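Local coordinates for Cfl (PDB 7A9J), which is a coronafacic acid ligase of the ATP-dependent AMP-binding enzyme family, whose members probably activate carboxylic acids such as medium-chain fatty acids, at residues A[233-238]-A[280-285]; A[276-281]-A[306-311]; A[330-335]-A[344-349]. The protein carries 1 engineered substitution. One frame throughout, in Å; residues are numbered along the deposited sequence. Where two conformers were deposited one is given.

Interaction 1: residues A[233-238]-A[280-285]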
loop_
_atom_site.group_PDB
_atom_site.type_symbol
_atom_site.label_atom_id
_atom_site.label_comp_id
_atom_site.label_asym_id
_atom_site.label_seq_id
_atom_site.Cartn_x
_atom_site.Cartn_y
_atom_site.Cartn_z
ATOM N N SER A 233 0.006 -7.982 6.983
ATOM C CA SER A 233 -0.317 -6.815 6.145
ATOM C C SER A 233 -1.800 -6.511 6.277
ATOM O O SER A 233 -2.643 -7.380 5.996
ATOM C CB SER A 233 0.044 -7.047 4.669
ATOM O OG SER A 233 -0.402 -5.900 3.912
ATOM N N LEU A 234 -2.124 -5.258 6.684
ATOM C CA LEU A 234 -3.516 -4.890 6.835
ATOM C C LEU A 234 -4.171 -4.575 5.486
ATOM O O LEU A 234 -5.407 -4.495 5.417
ATOM C CB LEU A 234 -3.635 -3.667 7.758
ATOM C CG LEU A 234 -3.139 -4.034 9.167
ATOM C CD1 LEU A 234 -3.084 -2.780 10.009
ATOM C CD2 LEU A 234 -4.089 -5.041 9.833
ATOM N N VAL A 235 -3.385 -4.448 4.426
ATOM C CA VAL A 235 -3.959 -4.206 3.107
ATOM C C VAL A 235 -4.404 -5.575 2.562
ATOM O O VAL A 235 -3.690 -6.538 2.761
ATOM C CB VAL A 235 -2.886 -3.591 2.222
ATOM C CG1 VAL A 235 -3.352 -3.600 0.786
ATOM C CG2 VAL A 235 -2.590 -2.097 2.735
ATOM N N ASP A 236 -5.569 -5.648 1.923
ATOM C CA ASP A 236 -6.041 -6.931 1.397
ATOM C C ASP A 236 -4.980 -7.652 0.586
ATOM O O ASP A 236 -4.258 -7.060 -0.228
ATOM C CB ASP A 236 -7.280 -6.763 0.490
ATOM C CG ASP A 236 -8.470 -6.102 1.165
ATOM O OD1 ASP A 236 -8.631 -6.175 2.402
ATOM O OD2 ASP A 236 -9.288 -5.538 0.418
ATOM N N LEU A 237 -4.967 -8.999 0.741
ATOM C CA LEU A 237 -4.007 -9.824 0.018
ATOM C C LEU A 237 -4.266 -9.835 -1.486
ATOM O O LEU A 237 -3.386 -10.208 -2.259
ATOM C CB LEU A 237 -4.058 -11.276 0.591
ATOM C CG LEU A 237 -3.133 -12.309 -0.063
ATOM C CD1 LEU A 237 -1.666 -11.872 -0.066
ATOM C CD2 LEU A 237 -3.383 -13.638 0.758
ATOM N N ILE A 238 -5.436 -9.388 -1.917
ATOM C CA ILE A 238 -5.703 -9.224 -3.347
ATOM C C ILE A 238 -5.005 -7.984 -3.900
ATOM O O ILE A 238 -4.926 -7.816 -5.112
ATOM C CB ILE A 238 -7.229 -9.201 -3.533
ATOM C CG1 ILE A 238 -7.674 -9.774 -4.901
ATOM C CG2 ILE A 238 -7.777 -7.798 -3.415
ATOM C CD1 ILE A 238 -7.387 -11.292 -5.110
ATOM N N ALA A 280 2.332 -4.134 8.178
ATOM C CA ALA A 280 2.180 -3.133 7.125
ATOM C C ALA A 280 0.750 -2.616 7.085
ATOM O O ALA A 280 -0.203 -3.334 7.369
ATOM C CB ALA A 280 2.568 -3.732 5.756
ATOM N N GLY A 281 0.589 -1.333 6.719
ATOM C CA GLY A 281 -0.774 -0.811 6.629
ATOM C C GLY A 281 -0.741 0.537 5.926
ATOM O O GLY A 281 0.326 1.084 5.641
ATOM N N THR A 282 -1.928 1.016 5.574
ATOM C CA THR A 282 -2.031 2.449 5.159
ATOM C C THR A 282 -1.833 3.381 6.333
ATOM O O THR A 282 -1.962 3.000 7.492
ATOM C CB THR A 282 -3.398 2.735 4.561
ATOM O OG1 THR A 282 -4.390 2.663 5.597
ATOM C CG2 THR A 282 -3.676 1.776 3.400
ATOM N N PRO A 283 -1.591 4.677 6.060
ATOM C CA PRO A 283 -1.566 5.610 7.182
ATOM C C PRO A 283 -2.870 5.593 7.939
ATOM O O PRO A 283 -2.924 5.744 9.176
ATOM C CB PRO A 283 -1.329 6.976 6.489
ATOM C CG PRO A 283 -0.434 6.625 5.350
ATOM C CD PRO A 283 -0.957 5.207 4.852
ATOM N N SER A 284 -3.961 5.456 7.201
ATOM C CA SER A 284 -5.255 5.374 7.843
ATOM C C SER A 284 -5.334 4.209 8.828
ATOM O O SER A 284 -5.973 4.339 9.883
ATOM C CB SER A 284 -6.344 5.231 6.784
ATOM O OG SER A 284 -7.589 5.066 7.426
ATOM N N ASN A 285 -4.791 3.043 8.448
ATOM C CA ASN A 285 -4.775 1.889 9.359
ATOM C C ASN A 285 -4.158 2.280 10.690
ATOM O O ASN A 285 -4.715 2.007 11.752
ATOM C CB ASN A 285 -3.965 0.721 8.770
ATOM C CG ASN A 285 -4.722 -0.096 7.742
ATOM O OD1 ASN A 285 -4.232 -0.323 6.645
ATOM N ND2 ASN A 285 -5.922 -0.568 8.099
HETATM O O HOH W 1 -7.131 -2.696 6.235
#
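Ala280 meets the end of strand 230-233 through its carbonyl: Leu234 N donates to Ala280 O over 2.8 Å, and the N-H...O angle of 174° makes the bond almost straight. Ser233 and Ala280 form a parallel bridge, and Ala280 CB and Ser233 OG lie on the same face of the sheet. That hydroxyl turns to Ser242 of helix 240-251, which covers this face, and receives a weak bond from Val235 N. At Gly281 the strand ends, and its CA lies near Leu234 CB (4.2 Å) and, more loosely, Val235 CG2. Thr282 begins the turn into helix 283-294, and its methyl CG2 crosses Val235 CG2 at about a right angle, 4.1 Å away. Its OG1, set between the backbone N and the carbonyl carbon (chi1 69°), accepts from Asn285 N at 2.9 Å. Asn285 OD1 takes Thr282 N in return, on a lone pair in its carbonyl plane, again at 2.9 Å. The reciprocal pair is a capping box at the N-terminus of the helix. Asn285 then lies against Leu234, the two side chains passing head to tail: OD1 stands 3.6 Å from Leu234 CB, while Asn285 CB packs on Leu234 CD1 at 3.8 Å. Beyond the amide, Asn285 ND2 donates to a water, whose oxygen lies 2.6 Å from Leu234 O, to which it donates. The same amide therefore serves three ends: its oxygen caps the helix, its flank packs on leucine, and its nitrogen reaches the loop by water. With OD1 facing Thr282 N and ND2 facing the water, each end of the amide has a partner of its own, and together they set its orientation.

Interaction 2: residues A[276-281]-A[306-311]; sequences PAWIAG and VCVAGG. With R4Z (6-ethyl-1-oxidanylidene-indene-4-carboxylic acid), chain B.
Strands 278-281 and 306-311 run parallel, their axes 4.7 Å apart at closest approach and 13° from alignment, and five backbone hydrogen bonds step alternately from one to the other. They are the two strands of a beta-alpha-beta unit whose connecting helix is 283-294. The ladder opens with Val306 N to Ala277 O at 3.1 Å, and its central bond, Val308 N to Ile279 O, is 2.8 Å. On the face shared by Trp278, Ala280, Val306 and Val308, the indole reaches across to the neighbouring strand. Its CG is anti to the backbone N (chi1 -174°), which carries the ring alongside both valines: CD1 approaches Val306 CG1 at 3.6 Å, and CZ2 lies 3.6 Å from Val308 CG2. Both methyls meet the ring obliquely. The reverse face holds Ile279 and Cys307, where SG rests against Ile279 CB and CD1, with Phe286 of helix 283-294 packed over both residues. At the end of the ladder Gly310 N bonds Gly281 O at 2.8 Å. Gly310 and Gly311 line the ligand pocket, and Gly310 C stands 3.5 Å from C04 of the bound indenone acid.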
loop_
_atom_site.group_PDB
_atom_site.type_symbol
_atom_site.label_atom_id
_atom_site.label_comp_id
_atom_site.label_asym_id
_atom_site.label_seq_id
_atom_site.Cartn_x
_atom_site.Cartn_y
_atom_site.Cartn_z
ATOM N N PRO A 276 1.714 -9.966 16.053
ATOM C CA PRO A 276 2.647 -10.056 14.937
ATOM C C PRO A 276 3.920 -9.255 15.232
ATOM O O PRO A 276 3.938 -8.327 16.051
ATOM C CB PRO A 276 1.863 -9.449 13.769
ATOM C CG PRO A 276 0.901 -8.495 14.438
ATOM C CD PRO A 276 0.520 -9.155 15.718
ATOM N N ALA A 277 5.003 -9.643 14.573
ATOM C CA ALA A 277 6.287 -8.967 14.739
ATOM C C ALA A 277 6.415 -7.765 13.823
ATOM O O ALA A 277 7.272 -6.901 14.073
ATOM C CB ALA A 277 7.452 -9.916 14.426
ATOM N N TRP A 278 5.583 -7.695 12.778
ATOM C CA TRP A 278 5.747 -6.703 11.723
ATOM C C TRP A 278 4.372 -6.462 11.139
ATOM O O TRP A 278 3.634 -7.433 10.896
ATOM C CB TRP A 278 6.723 -7.235 10.679
ATOM C CG TRP A 278 7.110 -6.259 9.574
ATOM C CD1 TRP A 278 8.255 -5.523 9.519
ATOM C CD2 TRP A 278 6.447 -6.079 8.337
ATOM N NE1 TRP A 278 8.327 -4.864 8.317
ATOM C CE2 TRP A 278 7.209 -5.175 7.582
ATOM C CE3 TRP A 278 5.232 -6.582 7.801
ATOM C CZ2 TRP A 278 6.847 -4.760 6.299
ATOM C CZ3 TRP A 278 4.847 -6.155 6.520
ATOM C CH2 TRP A 278 5.668 -5.269 5.768
ATOM N N ILE A 279 4.003 -5.186 10.946
ATOM C CA ILE A 279 2.669 -4.844 10.473
ATOM C C ILE A 279 2.844 -3.818 9.357
ATOM O O ILE A 279 3.362 -2.710 9.604
ATOM C CB ILE A 279 1.812 -4.215 11.583
ATOM C CG1 ILE A 279 1.749 -5.143 12.807
ATOM C CG2 ILE A 279 0.430 -3.882 11.043
ATOM C CD1 ILE A 279 0.963 -4.499 13.968
ATOM N N ALA A 280 2.332 -4.134 8.178
ATOM C CA ALA A 280 2.180 -3.133 7.125
ATOM C C ALA A 280 0.750 -2.616 7.085
ATOM O O ALA A 280 -0.203 -3.334 7.369
ATOM C CB ALA A 280 2.568 -3.732 5.756
ATOM N N GLY A 281 0.589 -1.333 6.719
ATOM C CA GLY A 281 -0.774 -0.811 6.629
ATOM C C GLY A 281 -0.741 0.537 5.926
ATOM O O GLY A 281 0.326 1.084 5.641
ATOM N N VAL A 306 7.448 -3.805 14.544
ATOM C CA VAL A 306 7.932 -2.942 13.463
ATOM C C VAL A 306 6.736 -2.660 12.579
ATOM O O VAL A 306 6.142 -3.584 12.030
ATOM C CB VAL A 306 9.060 -3.611 12.657
ATOM C CG1 VAL A 306 9.443 -2.749 11.423
ATOM C CG2 VAL A 306 10.283 -3.794 13.533
ATOM N N CYS A 307 6.360 -1.390 12.456
ATOM C CA CYS A 307 5.191 -1.004 11.663
ATOM C C CYS A 307 5.613 -0.177 10.453
ATOM O O CYS A 307 6.443 0.729 10.579
ATOM C CB CYS A 307 4.214 -0.174 12.518
ATOM S SG CYS A 307 3.593 -1.235 13.898
ATOM N N VAL A 308 5.028 -0.473 9.295
ATOM C CA VAL A 308 5.419 0.131 8.023
ATOM C C VAL A 308 4.172 0.738 7.393
ATOM O O VAL A 308 3.281 0.005 6.939
ATOM C CB VAL A 308 6.079 -0.875 7.065
ATOM C CG1 VAL A 308 6.411 -0.167 5.736
ATOM C CG2 VAL A 308 7.356 -1.524 7.693
ATOM N N ALA A 309 4.151 2.075 7.268
ATOM C CA ALA A 309 3.029 2.778 6.652
ATOM C C ALA A 309 3.330 2.909 5.162
ATOM O O ALA A 309 4.378 3.433 4.784
ATOM C CB ALA A 309 2.860 4.197 7.268
ATOM N N GLY A 310 2.388 2.533 4.325
ATOM C CA GLY A 310 2.680 2.422 2.900
ATOM C C GLY A 310 1.840 3.365 2.075
ATOM O O GLY A 310 0.642 3.443 2.290
ATOM N N GLY A 311 2.484 4.018 1.090
ATOM C CA GLY A 311 1.811 4.814 0.078
ATOM C C GLY A 311 2.654 5.503 -0.998
ATOM O O GLY A 311 3.574 4.931 -1.623
HETATM C C13 R4Z B . 3.526 -1.603 -5.755
HETATM C C15 R4Z B . 4.156 -0.496 -3.562
HETATM C C02 R4Z B . 4.606 0.603 -1.250
HETATM C C03 R4Z B . 3.918 1.235 -0.214
HETATM C C04 R4Z B . 2.477 1.354 -0.712
HETATM C C05 R4Z B . 3.845 0.172 -2.388
HETATM C C06 R4Z B . 2.509 0.570 -2.131
HETATM C C07 R4Z B . 1.534 0.252 -3.070
HETATM C C08 R4Z B . 0.078 0.673 -2.813
HETATM C C11 R4Z B . 1.855 -0.455 -4.227
HETATM C C12 R4Z B . 3.175 -0.844 -4.492
HETATM C C14 R4Z B . 3.137 -3.103 -5.622
HETATM O O01 R4Z B . 5.796 0.431 -1.187
HETATM O O09 R4Z B . -0.814 0.131 -3.520
HETATM O O10 R4Z B . -0.243 1.544 -1.943
#

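Interaction 3: residues A[330-335]-A[344-349]; sequences LQSSYG and IYHHDI. With R4Z (6-ethyl-1-oxidanylidene-indene-4-carboxylic acid), chain B.
Leu330 CG meets Ile349 CD1 at 4.0 Å, the two chains running alongside, and a backbone bond joins the residues, Ile349 N to Leu330 O at 3.1 Å. A water also donates to Leu330 O and to Asp348 OD2, tying that carbonyl to the turn after strand 342-346. Gln331 follows, its chain extended beyond CG, and brings OE1 to the Tyr345 hydroxyl, which donates to it over 2.6 Å. OE1 is in the plane of the phenol ring, at its edge, whereas the hydroxyl stands well above the amide plane, 45° out of it; the amide and ring planes are 63° apart. Tyr345 OH also bonds to Asn218. Ser332 pairs with His346 in a hydrogen-bonded antiparallel bridge, two bonds of 2.9 Å linking Ser332 N to His346 O and His346 N to Ser332 O. Its CB is tightly packed against Ile349 CD1 (3.4 Å), and its OG lies close to His346 CB. His346 NE2 bonds Ser356 OG, ND1 accepts from Asp348 N, and Ile349 CA covers one ring face. Ser333 occupies the non-hydrogen-bonded pair with Tyr345 and turns to the ligand: OG, anti to the backbone N (chi1 -177°), donates to ketone O01 of the indenone at 2.7 Å. Tyr334 restores the hydrogen-bonded pattern with Ile344. Their side chains run alongside each other, CD1 to CD1 at 4.0 Å, while the phenol hydroxyl is held by Asp408. In this beta hairpin successive side chains take opposite faces, Ser332 and Tyr334 on one and Ser333 on the other. Bonds of the residues on either side, and its own to strand 306-311, hold Ser333, consistent with a backbone that sets the place of the hydroxyl donating to the ligand ketone.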
loop_
_atom_site.group_PDB
_atom_site.type_symbol
_atom_site.label_atom_id
_atom_site.label_comp_id
_atom_site.label_asym_id
_atom_site.label_seq_id
_atom_site.Cartn_x
_atom_site.Cartn_y
_atom_site.Cartn_z
ATOM N N LEU A 330 7.847 4.231 13.737
ATOM C CA LEU A 330 7.188 3.948 12.466
ATOM C C LEU A 330 8.166 4.010 11.302
ATOM O O LEU A 330 9.101 4.824 11.280
ATOM C CB LEU A 330 6.044 4.954 12.228
ATOM C CG LEU A 330 5.088 4.622 11.064
ATOM C CD1 LEU A 330 4.225 3.356 11.356
ATOM C CD2 LEU A 330 4.153 5.862 10.903
ATOM N N GLN A 331 7.919 3.157 10.312
ATOM C CA GLN A 331 8.679 3.121 9.082
ATOM C C GLN A 331 7.714 3.470 7.966
ATOM O O GLN A 331 6.504 3.374 8.140
ATOM C CB GLN A 331 9.302 1.723 8.861
ATOM C CG GLN A 331 10.149 1.345 10.078
ATOM C CD GLN A 331 10.985 0.073 9.844
ATOM O OE1 GLN A 331 10.856 -0.562 8.813
ATOM N NE2 GLN A 331 11.886 -0.209 10.751
ATOM N N SER A 332 8.251 3.751 6.795
ATOM C CA SER A 332 7.340 3.925 5.677
ATOM C C SER A 332 7.932 3.323 4.421
ATOM O O SER A 332 9.135 3.164 4.274
ATOM C CB SER A 332 6.982 5.442 5.424
ATOM O OG SER A 332 8.167 6.199 5.189
ATOM N N SER A 333 7.021 3.028 3.491
ATOM C CA SER A 333 7.393 2.482 2.207
ATOM C C SER A 333 6.673 3.298 1.152
ATOM O O SER A 333 5.540 3.728 1.353
ATOM C CB SER A 333 7.000 0.949 2.167
ATOM O OG SER A 333 7.435 0.383 0.937
ATOM N N TYR A 334 7.362 3.589 0.079
ATOM C CA TYR A 334 6.825 4.453 -0.952
ATOM C C TYR A 334 6.984 3.703 -2.255
ATOM O O TYR A 334 8.093 3.324 -2.609
ATOM C CB TYR A 334 7.605 5.759 -0.966
ATOM C CG TYR A 334 7.322 6.769 -2.069
ATOM C CD1 TYR A 334 7.835 6.604 -3.358
ATOM C CD2 TYR A 334 6.623 7.939 -1.789
ATOM C CE1 TYR A 334 7.645 7.610 -4.346
ATOM C CE2 TYR A 334 6.391 8.901 -2.781
ATOM C CZ TYR A 334 6.930 8.740 -4.045
ATOM O OH TYR A 334 6.727 9.742 -5.028
ATOM N N GLY A 335 5.896 3.501 -2.970
ATOM C CA GLY A 335 6.026 2.731 -4.196
ATOM C C GLY A 335 4.696 2.693 -4.904
ATOM O O GLY A 335 3.675 3.189 -4.400
ATOM N N ILE A 344 11.297 3.350 -2.354
ATOM C CA ILE A 344 11.940 4.224 -1.386
ATOM C C ILE A 344 11.439 3.803 -0.011
ATOM O O ILE A 344 10.243 3.568 0.177
ATOM C CB ILE A 344 11.637 5.713 -1.687
ATOM C CG1 ILE A 344 12.328 6.117 -2.979
ATOM C CG2 ILE A 344 12.159 6.576 -0.533
ATOM C CD1 ILE A 344 11.774 7.460 -3.634
ATOM N N TYR A 345 12.357 3.679 0.924
ATOM C CA TYR A 345 12.051 3.102 2.211
ATOM C C TYR A 345 12.611 3.964 3.318
ATOM O O TYR A 345 13.785 4.331 3.279
ATOM C CB TYR A 345 12.638 1.704 2.226
ATOM C CG TYR A 345 12.675 0.991 3.558
ATOM C CD1 TYR A 345 11.557 0.909 4.362
ATOM C CD2 TYR A 345 13.855 0.381 3.980
ATOM C CE1 TYR A 345 11.587 0.229 5.606
ATOM C CE2 TYR A 345 13.923 -0.289 5.219
ATOM C CZ TYR A 345 12.774 -0.361 6.022
ATOM O OH TYR A 345 12.848 -1.048 7.218
ATOM N N HIS A 346 11.764 4.283 4.303
ATOM C CA HIS A 346 12.196 5.068 5.434
ATOM C C HIS A 346 12.217 4.158 6.651
ATOM O O HIS A 346 11.167 3.820 7.196
ATOM C CB HIS A 346 11.283 6.279 5.651
ATOM C CG HIS A 346 11.963 7.349 6.412
ATOM N ND1 HIS A 346 12.936 7.072 7.350
ATOM C CD2 HIS A 346 11.879 8.707 6.330
ATOM C CE1 HIS A 346 13.424 8.220 7.817
ATOM N NE2 HIS A 346 12.819 9.220 7.194
ATOM N N HIS A 347 13.405 3.707 7.040
ATOM C CA HIS A 347 13.451 2.743 8.133
ATOM C C HIS A 347 13.330 3.412 9.499
ATOM O O HIS A 347 13.299 2.726 10.490
ATOM C CB HIS A 347 14.766 1.952 8.038
ATOM C CG HIS A 347 15.960 2.825 8.103
ATOM N ND1 HIS A 347 16.478 3.434 6.980
ATOM C CD2 HIS A 347 16.724 3.217 9.148
ATOM C CE1 HIS A 347 17.533 4.164 7.330
ATOM N NE2 HIS A 347 17.696 4.067 8.639
ATOM N N ASP A 348 13.195 4.761 9.590
ATOM C CA ASP A 348 12.981 5.365 10.901
ATOM C C ASP A 348 12.453 6.814 10.755
ATOM O O ASP A 348 13.188 7.761 10.903
ATOM C CB ASP A 348 14.304 5.340 11.684
ATOM C CG ASP A 348 14.161 5.709 13.145
ATOM O OD1 ASP A 348 15.221 5.619 13.815
ATOM O OD2 ASP A 348 13.087 6.142 13.641
ATOM N N ILE A 349 11.165 6.957 10.448
ATOM C CA ILE A 349 10.624 8.277 10.082
ATOM C C ILE A 349 10.845 9.275 11.189
ATOM O O ILE A 349 11.194 10.438 10.949
ATOM C CB ILE A 349 9.127 8.136 9.792
ATOM C CG1 ILE A 349 8.901 7.126 8.673
ATOM C CG2 ILE A 349 8.625 9.562 9.360
ATOM C CD1 ILE A 349 7.378 6.762 8.578
HETATM C C13 R4Z B . 3.526 -1.603 -5.755
HETATM C C15 R4Z B . 4.156 -0.496 -3.562
HETATM C C02 R4Z B . 4.606 0.603 -1.250
HETATM C C03 R4Z B . 3.918 1.235 -0.214
HETATM C C04 R4Z B . 2.477 1.354 -0.712
HETATM C C05 R4Z B . 3.845 0.172 -2.388
HETATM C C06 R4Z B . 2.509 0.570 -2.131
HETATM C C07 R4Z B . 1.534 0.252 -3.070
HETATM C C08 R4Z B . 0.078 0.673 -2.813
HETATM C C11 R4Z B . 1.855 -0.455 -4.227
HETATM C C12 R4Z B . 3.175 -0.844 -4.492
HETATM C C14 R4Z B . 3.137 -3.103 -5.622
HETATM O O01 R4Z B . 5.796 0.431 -1.187
HETATM O O09 R4Z B . -0.814 0.131 -3.520
HETATM O O10 R4Z B . -0.243 1.544 -1.943
HETATM O O HOH W 2 10.320 6.134 13.371
#

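The three contacts follow one another across neighbouring strands of the AMP-binding region. Interactions 1 and 2 share Ala280 and Gly281, so strand 278-281 is bonded on both edges, and they also touch where Leu234 CD1 meets Ile279 CG2. Strand 306-311 continues to interaction 3, with probable backbone bonds between Ala309 N and Gln331 O and between Cys307 O and Gln331 N. Interactions 2 and 3 are buried; interaction 1 is only partly so. Interaction 2 relies on parallel pairing and apolar packing, interaction 3 adds polar side chains to an antiparallel hairpin, and interaction 1 combines one backbone bond, apolar contact and a water bridge beside a helix cap. Interactions 2 and 3 both touch the ligand.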